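Local atomic coordinates of phenolpthiocerol synthesis type-I polyketide synthase ppsA (Mycobacterium bovis, PDB entry 7AKC), a protein that probably helps build the lipid core of phthiocerols and phenolphthiocerols as part of the PpsABCDE complex, this chain being the acyltransferase domain of PpsA, which selects extender units. Residues T287-S292 with T315-L320; T244-L249 with A257-T262; P143-G148 with I209-H214. All coordinates share one frame; numbering follows the deposited sequence.

Overall arrangement
The three contacts show how a two-part acyltransferase domain surrounds one catalytic cleft. Contact 1 pairs two strands at one edge of the parallel sheet, with a sodium ion about 8 Å from the Phe288 side chain. Contact 2 follows strand 240-242 at the other edge, its centre about 24 Å away. Contact 3, where the chain enters and leaves the small antiparallel subdomain, is centred about 27 Å from the centre of contact 1, across the chain's centre, and its nearest atoms lie about 6 Å from contact 2. Asn266 links contacts 2 and 3, through its side chain to Thr245 O and its carbonyl to His214 ND1. His214 also bonds Ser112 of the GxSxG sequence, consistent with an acyltransferase Ser-His dyad.

Contact 1: T287-S292 with T315-L320; sequences TFIEIS and TSLGTL
Phe288 bonds the backbone of Thr315 through its N and that of Leu317 through its O, in a short parallel ladder where strands 287-290 and 315-317 run at 9° to each other. Phe288 N donates to Thr315 O at 2.9 Å, and Glu290 N closes on Leu317 O at 2.8 Å. Beside this ladder Ile289 and Leu317 point the same way, the Ile289 CG2 branch lying 3.8 Å from Leu317 CD1. Leu317 reaches it because chi1 of 54° tucks CG between the backbone N and the carbonyl carbon.

Past the strand ends a hydroxyl joins in: Thr319 OG1 donates to Glu290 O at 2.7 Å, 24° off the carbonyl plane, and Leu320 N then bonds Ser292 O. Trp98 NE1 of helix 79-100 bonds Thr319 OG1. A water joins Ser292 OG to Thr319 N and Leu320 O. Behind Ser292 OG stands Glu290 OE2, met from above the carboxylate plane at 2.8 Å; Leu296 N bonds OE2 and Leu297 N bonds OE1 at the end of this extended side chain. Ile301 and Leu305 of helix 298-308 pack on Phe288, and this helix links the two strands into a beta-alpha-beta unit at the edge of the domain's parallel sheet.

Contact 2: T244-L249 with A257-T262; sequences TTYADL and AEHWAT
Tyr246 and His259 meet through a side-chain hydrogen bond, 3.0 Å from Tyr246 OH to His259 ND1, in which either group could be the donor. The phenol oxygen comes to the imidazole at its edge, near the ring plane. With CG anti to the backbone N (chi1 -177°), His259 swings from helix 257-265 back over to the loop, and Glu115 OE1 binds its NE2. Both ring nitrogens are thus engaged, which fixes the rotation of the imidazole. The same carboxylate oxygen bonds Thr245 OG1, which Asn263 ND2 also reaches, while OE2 of Glu115 takes Thr244 N.

Among rings, Tyr246 and His259 touch rim to rim, centroids 5.5 Å apart and planes at 51°, so this is not a stack. Instead, Thr245 CG2 sits over the centre of one Tyr246 face, 3.6 Å above its plane.

Apolar packing is supplied by methyls: Thr262 CG2 lies 3.7 Å from Thr245 CG2 and 4.0 Å from Tyr246 CE1. The hydroxyl of Thr262 is turned back on its own helix, where OG1 donates to Glu258 O at 3.0 Å from the opposite face of the carbonyl to that used by Thr262 N. A water in the plane of the Tyr246 ring lies 2.9 Å from Tyr246 OH and reaches Thr262 OG1 only weakly.

Glu115 closely follows Ser112, and Thr244 OG1 bonds Gly110 O, so the contact braces what is probably the nucleophile elbow of an acyltransferase of the Patatin clan.

Contact 3: P143-G148 with I209-H214; sequences PLSGQG and IEVAPH
Val211 fits its two methyls against Leu144 and Ser145, each branch taking a different part of the neighbouring turn. Its chi1 of 174° sets CG1 anti to the backbone N, 4.0 Å from Leu144 CB, and leaves CG2 to lie 3.7 Å from Ser145 CA. Leu144 carries the rest of its extended side chain on to Met218 and Leu221. The hydroxyl of Ser145 touches Val211 CG2 with OG at 3.7 Å but spends its hydrogen bond on Ala142 O.

These loops carry the chain into and out of the small antiparallel subdomain, of the ferredoxin-like kind known in acyltransferases: one leads into strand 148-153 and the other leaves its sheet neighbour, strand 204-207. The two segments are joined directly by Gly146 N, which donates to Glu210 O at 3.1 Å.

Glu210 directs its carboxylate away, chi2 of 62° bending the chain towards a salt bridge with Arg30. Next along the chain from Val211, Ala212 CB packs on the backbone of Gly148, 3.6 Å from its carbonyl carbon. A water accepts from Gly148 N and Ala212 N and donates to Leu144 O at 2.8 Å. Two residues beyond Ala212, His214 NE2 bonds Ser112 OG.

Contact 1: T287-S292 with T315-L320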
ATOM      1  N   THR A 287     -12.487 -13.293  -4.630  1.00 44.08           N
ATOM      2  CA  THR A 287     -13.121 -11.975  -4.707  1.00 44.53           C
ATOM      3  C   THR A 287     -12.265 -10.979  -3.980  1.00 42.68           C
ATOM      4  O   THR A 287     -11.891 -11.228  -2.843  1.00 42.31           O
ATOM      5  CB  THR A 287     -14.533 -11.968  -4.118  1.00 49.52           C
ATOM      6  OG1 THR A 287     -15.334 -12.908  -4.812  1.00 53.60           O
ATOM      7  CG2 THR A 287     -15.179 -10.575  -4.185  1.00 50.34           C
ATOM      8  N   PHE A 288     -11.905  -9.879  -4.642  1.00 41.14           N
ATOM      9  CA  PHE A 288     -11.072  -8.859  -4.039  1.00 40.65           C
ATOM     10  C   PHE A 288     -11.864  -7.569  -4.046  1.00 43.91           C
ATOM     11  O   PHE A 288     -12.379  -7.173  -5.090  1.00 45.26           O
ATOM     12  CB  PHE A 288      -9.765  -8.692  -4.833  1.00 38.29           C
ATOM     13  CG  PHE A 288      -8.855  -9.892  -4.676  1.00 35.63           C
ATOM     14  CD1 PHE A 288      -9.090 -11.062  -5.382  1.00 35.27           C
ATOM     15  CD2 PHE A 288      -7.741  -9.838  -3.855  1.00 35.29           C
ATOM     16  CE1 PHE A 288      -8.290 -12.183  -5.193  1.00 34.89           C
ATOM     17  CE2 PHE A 288      -6.904 -10.947  -3.716  1.00 35.04           C
ATOM     18  CZ  PHE A 288      -7.187 -12.113  -4.387  1.00 34.69           C
ATOM     19  N   ILE A 289     -12.032  -6.968  -2.874  1.00 44.24           N
ATOM     20  CA  ILE A 289     -12.793  -5.755  -2.721  1.00 46.11           C
ATOM     21  C   ILE A 289     -11.893  -4.681  -2.187  1.00 47.33           C
ATOM     22  O   ILE A 289     -11.399  -4.803  -1.078  1.00 48.15           O
ATOM     23  CB  ILE A 289     -14.026  -5.964  -1.807  1.00 48.40           C
ATOM     24  CG1 ILE A 289     -14.855  -7.187  -2.255  1.00 49.94           C
ATOM     25  CG2 ILE A 289     -14.870  -4.685  -1.753  1.00 49.78           C
ATOM     26  CD1 ILE A 289     -16.093  -7.514  -1.355  1.00 52.39           C
ATOM     27  N   GLU A 290     -11.688  -3.634  -2.957  1.00 47.16           N
ATOM     28  CA  GLU A 290     -10.895  -2.489  -2.515  1.00 47.43           C
ATOM     29  C   GLU A 290     -11.820  -1.654  -1.633  1.00 49.68           C
ATOM     30  O   GLU A 290     -12.916  -1.311  -2.069  1.00 50.22           O
ATOM     31  CB  GLU A 290     -10.450  -1.671  -3.725  1.00 47.67           C
ATOM     32  CG  GLU A 290      -9.646  -0.445  -3.316  1.00 49.40           C
ATOM     33  CD  GLU A 290      -9.121   0.384  -4.469  1.00 51.31           C
ATOM     34  OE1 GLU A 290      -8.817  -0.199  -5.532  1.00 50.28           O
ATOM     35  OE2 GLU A 290      -9.032   1.626  -4.319  1.00 54.72           O
ATOM     36  N   ILE A 291     -11.423  -1.375  -0.388  1.00 51.40           N
ATOM     37  CA  ILE A 291     -12.248  -0.603   0.541  1.00 54.85           C
ATOM     38  C   ILE A 291     -11.824   0.843   0.459  1.00 57.51           C
ATOM     39  O   ILE A 291     -10.954   1.281   1.217  1.00 58.25           O
ATOM     40  CB  ILE A 291     -12.170  -1.165   1.986  1.00 55.65           C
ATOM     41  CG1 ILE A 291     -12.329  -2.713   2.002  1.00 56.40           C
ATOM     42  CG2 ILE A 291     -13.205  -0.502   2.880  1.00 56.34           C
ATOM     43  CD1 ILE A 291     -13.632  -3.214   1.380  1.00 57.84           C
ATOM     44  N   SER A 292     -12.377   1.574  -0.511  1.00 58.90           N
ATOM     45  CA  SER A 292     -11.975   2.958  -0.738  1.00 60.94           C
ATOM     46  C   SER A 292     -13.121   3.812  -1.295  1.00 63.57           C
ATOM     47  O   SER A 292     -14.131   3.276  -1.739  1.00 63.72           O
ATOM     48  CB  SER A 292     -10.822   2.991  -1.733  1.00 61.23           C
ATOM     49  OG  SER A 292     -11.282   2.539  -2.996  1.00 61.53           O
ATOM     50  N   THR A 315     -12.844 -11.964  -9.358  1.00 49.72           N
ATOM     51  CA  THR A 315     -13.683 -10.780  -9.416  1.00 51.17           C
ATOM     52  C   THR A 315     -12.980  -9.699  -8.605  1.00 52.96           C
ATOM     53  O   THR A 315     -12.535  -9.961  -7.492  1.00 53.52           O
ATOM     54  CB  THR A 315     -15.076 -11.076  -8.877  1.00 52.34           C
ATOM     55  OG1 THR A 315     -15.731 -11.957  -9.782  1.00 53.98           O
ATOM     56  CG2 THR A 315     -15.905  -9.819  -8.730  1.00 53.15           C
ATOM     57  N   SER A 316     -12.834  -8.507  -9.175  1.00 54.36           N
ATOM     58  CA  SER A 316     -12.175  -7.401  -8.496  1.00 55.90           C
ATOM     59  C   SER A 316     -13.110  -6.218  -8.534  1.00 57.86           C
ATOM     60  O   SER A 316     -13.547  -5.829  -9.620  1.00 58.66           O
ATOM     61  CB  SER A 316     -10.884  -7.049  -9.213  1.00 57.77           C
ATOM     62  OG  SER A 316     -10.210  -5.997  -8.542  1.00 61.09           O
ATOM     63  N   LEU A 317     -13.445  -5.655  -7.370  1.00 58.65           N
ATOM     64  CA  LEU A 317     -14.360  -4.510  -7.329  1.00 60.45           C
ATOM     65  C   LEU A 317     -14.018  -3.497  -6.241  1.00 61.91           C
ATOM     66  O   LEU A 317     -13.292  -3.802  -5.305  1.00 60.33           O
ATOM     67  CB  LEU A 317     -15.812  -4.977  -7.174  1.00 61.23           C
ATOM     68  CG  LEU A 317     -16.090  -5.895  -5.993  1.00 64.12           C
ATOM     69  CD1 LEU A 317     -16.919  -5.193  -4.950  1.00 65.18           C
ATOM     70  CD2 LEU A 317     -16.862  -7.117  -6.442  1.00 64.77           C
ATOM     71  N   GLY A 318     -14.583  -2.302  -6.366  1.00 64.70           N
ATOM     72  CA  GLY A 318     -14.396  -1.242  -5.385  1.00 67.97           C
ATOM     73  C   GLY A 318     -15.562  -1.137  -4.421  1.00 71.29           C
ATOM     74  O   GLY A 318     -16.487  -1.951  -4.462  1.00 71.20           O
ATOM     75  N   THR A 319     -15.530  -0.120  -3.552  1.00 73.67           N
ATOM     76  CA  THR A 319     -16.562   0.146  -2.562  1.00 76.38           C
ATOM     77  C   THR A 319     -17.401   1.357  -2.992  1.00 79.60           C
ATOM     78  O   THR A 319     -18.621   1.261  -3.072  1.00 79.89           O
ATOM     79  CB  THR A 319     -15.911   0.311  -1.188  1.00 77.31           C
ATOM     80  OG1 THR A 319     -15.328  -0.939  -0.815  1.00 76.92           O
ATOM     81  CG2 THR A 319     -16.895   0.764  -0.135  1.00 78.08           C
ATOM     82  N   LEU A 320     -16.740   2.484  -3.290  1.00 82.30           N
ATOM     83  CA  LEU A 320     -17.379   3.708  -3.768  1.00 85.10           C
ATOM     84  C   LEU A 320     -16.687   4.193  -5.059  1.00 85.91           C
ATOM     85  O   LEU A 320     -15.599   3.733  -5.387  1.00 84.28           O
ATOM     86  CB  LEU A 320     -17.341   4.818  -2.693  1.00 86.45           C
ATOM     87  CG  LEU A 320     -18.229   4.633  -1.455  1.00 89.55           C
ATOM     88  CD1 LEU A 320     -18.181   5.878  -0.599  1.00 90.44           C
ATOM     89  CD2 LEU A 320     -19.680   4.332  -1.829  1.00 91.07           C
TER
HETATM   90  O   HOH W   1     -13.603   1.845  -4.127  1.00 39.73           O

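Contact 2: T244-L249 with A257-T262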
ATOM      1  N   THR A 244       2.329  -6.607   2.908  1.00 26.14           N
ATOM      2  CA  THR A 244       3.037  -6.203   1.702  1.00 25.29           C
ATOM      3  C   THR A 244       4.419  -5.610   2.074  1.00 24.55           C
ATOM      4  O   THR A 244       5.151  -5.109   1.191  1.00 24.68           O
ATOM      5  CB  THR A 244       2.197  -5.168   0.933  1.00 26.43           C
ATOM      6  OG1 THR A 244       1.903  -4.017   1.767  1.00 26.16           O
ATOM      7  CG2 THR A 244       0.897  -5.789   0.331  1.00 25.61           C
ATOM      8  N   THR A 245       4.810  -5.671   3.337  1.00 24.63           N
ATOM      9  CA  THR A 245       6.053  -5.108   3.812  1.00 25.12           C
ATOM     10  C   THR A 245       7.322  -5.862   3.423  1.00 25.25           C
ATOM     11  O   THR A 245       8.358  -5.217   3.111  1.00 24.99           O
ATOM     12  CB  THR A 245       5.976  -4.938   5.332  1.00 26.37           C
ATOM     13  OG1 THR A 245       4.946  -3.972   5.615  1.00 26.75           O
ATOM     14  CG2 THR A 245       7.309  -4.475   5.943  1.00 26.85           C
ATOM     15  N   TYR A 246       7.241  -7.191   3.464  1.00 26.55           N
ATOM     16  CA  TYR A 246       8.433  -8.038   3.251  1.00 28.13           C
ATOM     17  C   TYR A 246       8.387  -8.831   1.945  1.00 28.02           C
ATOM     18  O   TYR A 246       7.320  -9.267   1.524  1.00 26.86           O
ATOM     19  CB  TYR A 246       8.580  -9.007   4.427  1.00 29.38           C
ATOM     20  CG  TYR A 246       8.483  -8.365   5.784  1.00 32.61           C
ATOM     21  CD1 TYR A 246       9.591  -7.776   6.365  1.00 33.30           C
ATOM     22  CD2 TYR A 246       7.292  -8.349   6.485  1.00 34.79           C
ATOM     23  CE1 TYR A 246       9.518  -7.182   7.610  1.00 35.71           C
ATOM     24  CE2 TYR A 246       7.201  -7.754   7.729  1.00 37.02           C
ATOM     25  CZ  TYR A 246       8.318  -7.169   8.294  1.00 37.99           C
ATOM     26  OH  TYR A 246       8.247  -6.581   9.520  1.00 40.64           O
ATOM     27  N   ALA A 247       9.563  -9.021   1.352  1.00 29.19           N
ATOM     28  CA  ALA A 247       9.655  -9.843   0.141  1.00 31.81           C
ATOM     29  C   ALA A 247       9.294 -11.297   0.472  1.00 34.16           C
ATOM     30  O   ALA A 247       8.776 -11.997  -0.384  1.00 35.67           O
ATOM     31  CB  ALA A 247      11.076  -9.792  -0.442  1.00 32.59           C
ATOM     32  N   ASP A 248       9.616 -11.736   1.689  1.00 35.17           N
ATOM     33  CA  ASP A 248       9.280 -13.112   2.129  1.00 37.27           C
ATOM     34  C   ASP A 248       7.911 -13.049   2.785  1.00 39.18           C
ATOM     35  O   ASP A 248       7.808 -12.469   3.854  1.00 39.07           O
ATOM     36  CB  ASP A 248      10.363 -13.697   3.039  1.00 40.99           C
ATOM     37  CG  ASP A 248      10.095 -15.110   3.540  1.00 46.10           C
ATOM     38  OD1 ASP A 248       9.155 -15.750   3.045  1.00 45.91           O
ATOM     39  OD2 ASP A 248      10.840 -15.557   4.422  1.00 50.84           O
ATOM     40  N   LEU A 249       6.900 -13.618   2.133  1.00 41.05           N
ATOM     41  CA  LEU A 249       5.521 -13.497   2.658  1.00 44.51           C
ATOM     42  C   LEU A 249       5.322 -14.437   3.848  1.00 48.94           C
ATOM     43  O   LEU A 249       4.331 -14.289   4.532  1.00 49.62           O
ATOM     44  CB  LEU A 249       4.502 -13.744   1.549  1.00 44.16           C
ATOM     45  CG  LEU A 249       4.619 -12.855   0.318  1.00 44.73           C
ATOM     46  CD1 LEU A 249       3.794 -13.435  -0.811  1.00 45.64           C
ATOM     47  CD2 LEU A 249       4.162 -11.440   0.621  1.00 44.13           C
ATOM     48  N   ALA A 257       6.230  -1.435  16.444  1.00 54.08           N
ATOM     49  CA  ALA A 257       6.976  -0.241  16.029  1.00 53.76           C
ATOM     50  C   ALA A 257       7.978  -0.544  14.910  1.00 51.77           C
ATOM     51  O   ALA A 257       8.026   0.205  13.930  1.00 51.84           O
ATOM     52  CB  ALA A 257       7.692   0.377  17.226  1.00 56.38           C
ATOM     53  N   GLU A 258       8.748  -1.645  15.042  1.00 49.27           N
ATOM     54  CA  GLU A 258       9.732  -2.073  14.060  1.00 47.56           C
ATOM     55  C   GLU A 258       9.047  -2.367  12.733  1.00 45.07           C
ATOM     56  O   GLU A 258       9.541  -1.903  11.697  1.00 44.48           O
ATOM     57  CB  GLU A 258      10.554  -3.287  14.550  1.00 51.60           C
ATOM     58  CG  GLU A 258      11.718  -3.607  13.624  1.00 57.63           C
ATOM     59  CD  GLU A 258      12.701  -2.472  13.383  1.00 64.40           C
ATOM     60  OE1 GLU A 258      13.561  -2.241  14.263  1.00 67.94           O
ATOM     61  OE2 GLU A 258      12.613  -1.811  12.320  1.00 66.12           O
ATOM     62  N   HIS A 259       7.890  -3.070  12.768  1.00 42.64           N
ATOM     63  CA  HIS A 259       7.105  -3.328  11.569  1.00 41.01           C
ATOM     64  C   HIS A 259       6.682  -2.017  10.876  1.00 39.23           C
ATOM     65  O   HIS A 259       6.833  -1.930   9.665  1.00 37.52           O
ATOM     66  CB  HIS A 259       5.856  -4.167  11.862  1.00 41.25           C
ATOM     67  CG  HIS A 259       5.083  -4.486  10.615  1.00 38.63           C
ATOM     68  ND1 HIS A 259       5.488  -5.492   9.761  1.00 39.70           N
ATOM     69  CD2 HIS A 259       3.998  -3.874  10.088  1.00 37.91           C
ATOM     70  CE1 HIS A 259       4.628  -5.478   8.752  1.00 39.29           C
ATOM     71  NE2 HIS A 259       3.709  -4.525   8.916  1.00 38.69           N
ATOM     72  N   TRP A 260       6.136  -1.028  11.608  1.00 39.42           N
ATOM     73  CA  TRP A 260       5.702   0.227  10.956  1.00 40.47           C
ATOM     74  C   TRP A 260       6.859   1.083  10.444  1.00 39.82           C
ATOM     75  O   TRP A 260       6.759   1.645   9.341  1.00 40.00           O
ATOM     76  CB  TRP A 260       4.730   1.016  11.865  1.00 41.84           C
ATOM     77  CG  TRP A 260       3.537   0.176  12.236  1.00 42.67           C
ATOM     78  CD1 TRP A 260       3.208  -0.289  13.480  1.00 43.96           C
ATOM     79  CD2 TRP A 260       2.602  -0.423  11.321  1.00 42.81           C
ATOM     80  NE1 TRP A 260       2.111  -1.125  13.399  1.00 44.06           N
ATOM     81  CE2 TRP A 260       1.722  -1.225  12.084  1.00 43.37           C
ATOM     82  CE3 TRP A 260       2.459  -0.403   9.923  1.00 43.14           C
ATOM     83  CZ2 TRP A 260       0.723  -1.996  11.492  1.00 44.30           C
ATOM     84  CZ3 TRP A 260       1.437  -1.125   9.351  1.00 43.68           C
ATOM     85  CH2 TRP A 260       0.596  -1.928  10.129  1.00 44.06           C
ATOM     86  N   ALA A 261       8.004   1.084  11.160  1.00 38.97           N
ATOM     87  CA  ALA A 261       9.221   1.778  10.686  1.00 37.73           C
ATOM     88  C   ALA A 261       9.747   1.103   9.408  1.00 35.58           C
ATOM     89  O   ALA A 261      10.170   1.783   8.467  1.00 35.06           O
ATOM     90  CB  ALA A 261      10.301   1.739  11.766  1.00 39.15           C
ATOM     91  N   THR A 262       9.677  -0.237   9.355  1.00 33.88           N
ATOM     92  CA  THR A 262      10.141  -0.977   8.188  1.00 33.26           C
ATOM     93  C   THR A 262       9.210  -0.805   7.006  1.00 30.96           C
ATOM     94  O   THR A 262       9.661  -0.615   5.873  1.00 30.50           O
ATOM     95  CB  THR A 262      10.327  -2.451   8.563  1.00 34.66           C
ATOM     96  OG1 THR A 262      11.397  -2.563   9.501  1.00 38.06           O
ATOM     97  CG2 THR A 262      10.585  -3.346   7.349  1.00 33.20           C
TER
HETATM   98  O   HOH W   2      10.677  -5.627  10.814  1.00 53.01           O

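Contact 3: P143-G148 with I209-H214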
ATOM      1  N   PRO A 143       7.205  17.093   7.580  1.00 29.79           N
ATOM      2  CA  PRO A 143       8.235  18.067   7.177  1.00 29.38           C
ATOM      3  C   PRO A 143       8.840  17.748   5.784  1.00 26.95           C
ATOM      4  O   PRO A 143       9.456  18.623   5.173  1.00 26.83           O
ATOM      5  CB  PRO A 143       9.278  17.929   8.282  1.00 31.47           C
ATOM      6  CG  PRO A 143       8.500  17.466   9.494  1.00 31.97           C
ATOM      7  CD  PRO A 143       7.568  16.456   8.859  1.00 31.01           C
ATOM      8  N   LEU A 144       8.544  16.571   5.232  1.00 25.88           N
ATOM      9  CA  LEU A 144       9.069  16.167   3.893  1.00 26.50           C
ATOM     10  C   LEU A 144       8.019  16.450   2.818  1.00 28.47           C
ATOM     11  O   LEU A 144       8.232  16.053   1.673  1.00 29.58           O
ATOM     12  CB  LEU A 144       9.445  14.685   3.942  1.00 27.19           C
ATOM     13  CG  LEU A 144      10.522  14.319   4.959  1.00 29.64           C
ATOM     14  CD1 LEU A 144      10.941  12.871   4.808  1.00 29.66           C
ATOM     15  CD2 LEU A 144      11.727  15.233   4.827  1.00 32.08           C
ATOM     16  N   SER A 145       6.923  17.113   3.186  1.00 28.50           N
ATOM     17  CA  SER A 145       5.856  17.409   2.246  1.00 29.49           C
ATOM     18  C   SER A 145       6.389  18.087   0.969  1.00 29.57           C
ATOM     19  O   SER A 145       7.149  19.055   1.025  1.00 29.91           O
ATOM     20  CB  SER A 145       4.774  18.263   2.926  1.00 31.71           C
ATOM     21  OG  SER A 145       4.075  17.541   3.942  1.00 32.38           O
ATOM     22  N   GLY A 146       6.051  17.504  -0.165  1.00 29.90           N
ATOM     23  CA  GLY A 146       6.418  18.050  -1.458  1.00 30.32           C
ATOM     24  C   GLY A 146       7.801  17.747  -1.993  1.00 30.76           C
ATOM     25  O   GLY A 146       8.098  18.074  -3.145  1.00 33.04           O
ATOM     26  N   GLN A 147       8.675  17.155  -1.181  1.00 27.83           N
ATOM     27  CA  GLN A 147      10.053  16.877  -1.622  1.00 27.30           C
ATOM     28  C   GLN A 147      10.158  15.666  -2.522  1.00 25.86           C
ATOM     29  O   GLN A 147      11.004  15.627  -3.416  1.00 26.24           O
ATOM     30  CB  GLN A 147      10.980  16.678  -0.399  1.00 28.71           C
ATOM     31  CG  GLN A 147      11.149  17.972   0.384  1.00 32.32           C
ATOM     32  CD  GLN A 147      11.994  17.822   1.623  1.00 39.18           C
ATOM     33  OE1 GLN A 147      12.854  16.935   1.728  1.00 38.57           O
ATOM     34  NE2 GLN A 147      11.746  18.711   2.607  1.00 42.35           N
ATOM     35  N   GLY A 148       9.358  14.644  -2.232  1.00 23.95           N
ATOM     36  CA  GLY A 148       9.443  13.390  -2.984  1.00 23.92           C
ATOM     37  C   GLY A 148       8.234  13.162  -3.845  1.00 25.33           C
ATOM     38  O   GLY A 148       7.164  13.745  -3.636  1.00 27.92           O
ATOM     39  N   ILE A 209       1.425  12.697  -4.496  1.00 39.44           N
ATOM     40  CA  ILE A 209       1.288  12.245  -3.102  1.00 37.45           C
ATOM     41  C   ILE A 209       1.847  13.304  -2.137  1.00 34.95           C
ATOM     42  O   ILE A 209       2.809  13.973  -2.464  1.00 35.51           O
ATOM     43  CB  ILE A 209       2.029  10.872  -2.929  1.00 37.99           C
ATOM     44  CG1 ILE A 209       1.702  10.219  -1.590  1.00 39.72           C
ATOM     45  CG2 ILE A 209       3.554  11.003  -3.158  1.00 37.71           C
ATOM     46  CD1 ILE A 209       1.843   8.617  -1.601  1.00 41.61           C
ATOM     47  N   GLU A 210       1.255  13.458  -0.948  1.00 33.46           N
ATOM     48  CA  GLU A 210       1.683  14.472   0.029  1.00 33.00           C
ATOM     49  C   GLU A 210       3.147  14.304   0.390  1.00 31.55           C
ATOM     50  O   GLU A 210       3.886  15.289   0.403  1.00 33.23           O
ATOM     51  CB  GLU A 210       0.815  14.457   1.311  1.00 34.38           C
ATOM     52  CG  GLU A 210      -0.610  14.957   1.140  1.00 38.56           C
ATOM     53  CD  GLU A 210      -1.548  14.219   0.199  1.00 46.54           C
ATOM     54  OE1 GLU A 210      -1.350  13.004  -0.046  1.00 49.31           O
ATOM     55  OE2 GLU A 210      -2.515  14.858  -0.269  1.00 47.50           O
ATOM     56  N   VAL A 211       3.519  13.060   0.704  1.00 28.52           N
ATOM     57  CA  VAL A 211       4.919  12.698   1.063  1.00 27.10           C
ATOM     58  C   VAL A 211       5.160  11.314   0.456  1.00 26.47           C
ATOM     59  O   VAL A 211       4.337  10.438   0.652  1.00 27.69           O
ATOM     60  CB  VAL A 211       5.175  12.649   2.578  1.00 27.58           C
ATOM     61  CG1 VAL A 211       6.571  12.137   2.900  1.00 28.43           C
ATOM     62  CG2 VAL A 211       4.939  13.981   3.261  1.00 26.37           C
ATOM     63  N   ALA A 212       6.262  11.158  -0.255  1.00 25.04           N
ATOM     64  CA  ALA A 212       6.560   9.867  -0.905  1.00 22.96           C
ATOM     65  C   ALA A 212       7.245   8.932   0.078  1.00 23.03           C
ATOM     66  O   ALA A 212       8.340   9.222   0.527  1.00 22.44           O
ATOM     67  CB  ALA A 212       7.387  10.077  -2.135  1.00 23.76           C
ATOM     68  N   PRO A 213       6.618   7.794   0.417  1.00 23.05           N
ATOM     69  CA  PRO A 213       7.269   6.825   1.240  1.00 22.70           C
ATOM     70  C   PRO A 213       8.005   5.808   0.349  1.00 22.51           C
ATOM     71  O   PRO A 213       8.155   6.055  -0.811  1.00 23.76           O
ATOM     72  CB  PRO A 213       6.076   6.237   2.011  1.00 24.29           C
ATOM     73  CG  PRO A 213       4.819   6.617   1.248  1.00 25.35           C
ATOM     74  CD  PRO A 213       5.272   7.388   0.031  1.00 23.15           C
ATOM     75  N   HIS A 214       8.491   4.718   0.932  1.00 22.06           N
ATOM     76  CA  HIS A 214       9.106   3.608   0.153  1.00 21.73           C
ATOM     77  C   HIS A 214      10.345   4.062  -0.617  1.00 22.49           C
ATOM     78  O   HIS A 214      10.530   3.602  -1.741  1.00 22.46           O
ATOM     79  CB  HIS A 214       8.051   2.864  -0.660  1.00 22.51           C
ATOM     80  CG  HIS A 214       6.794   2.709   0.111  1.00 20.94           C
ATOM     81  ND1 HIS A 214       6.754   2.031   1.300  1.00 21.99           N
ATOM     82  CD2 HIS A 214       5.563   3.205  -0.090  1.00 23.50           C
ATOM     83  CE1 HIS A 214       5.542   2.083   1.789  1.00 24.62           C
ATOM     84  NE2 HIS A 214       4.807   2.799   0.965  1.00 25.06           N
TER
HETATM   85  O   HOH W   3       8.108  13.756   0.136  1.00 27.80           O
HETATM   86  O   HOH W   4       5.557  15.075  -1.886  1.00 41.65           O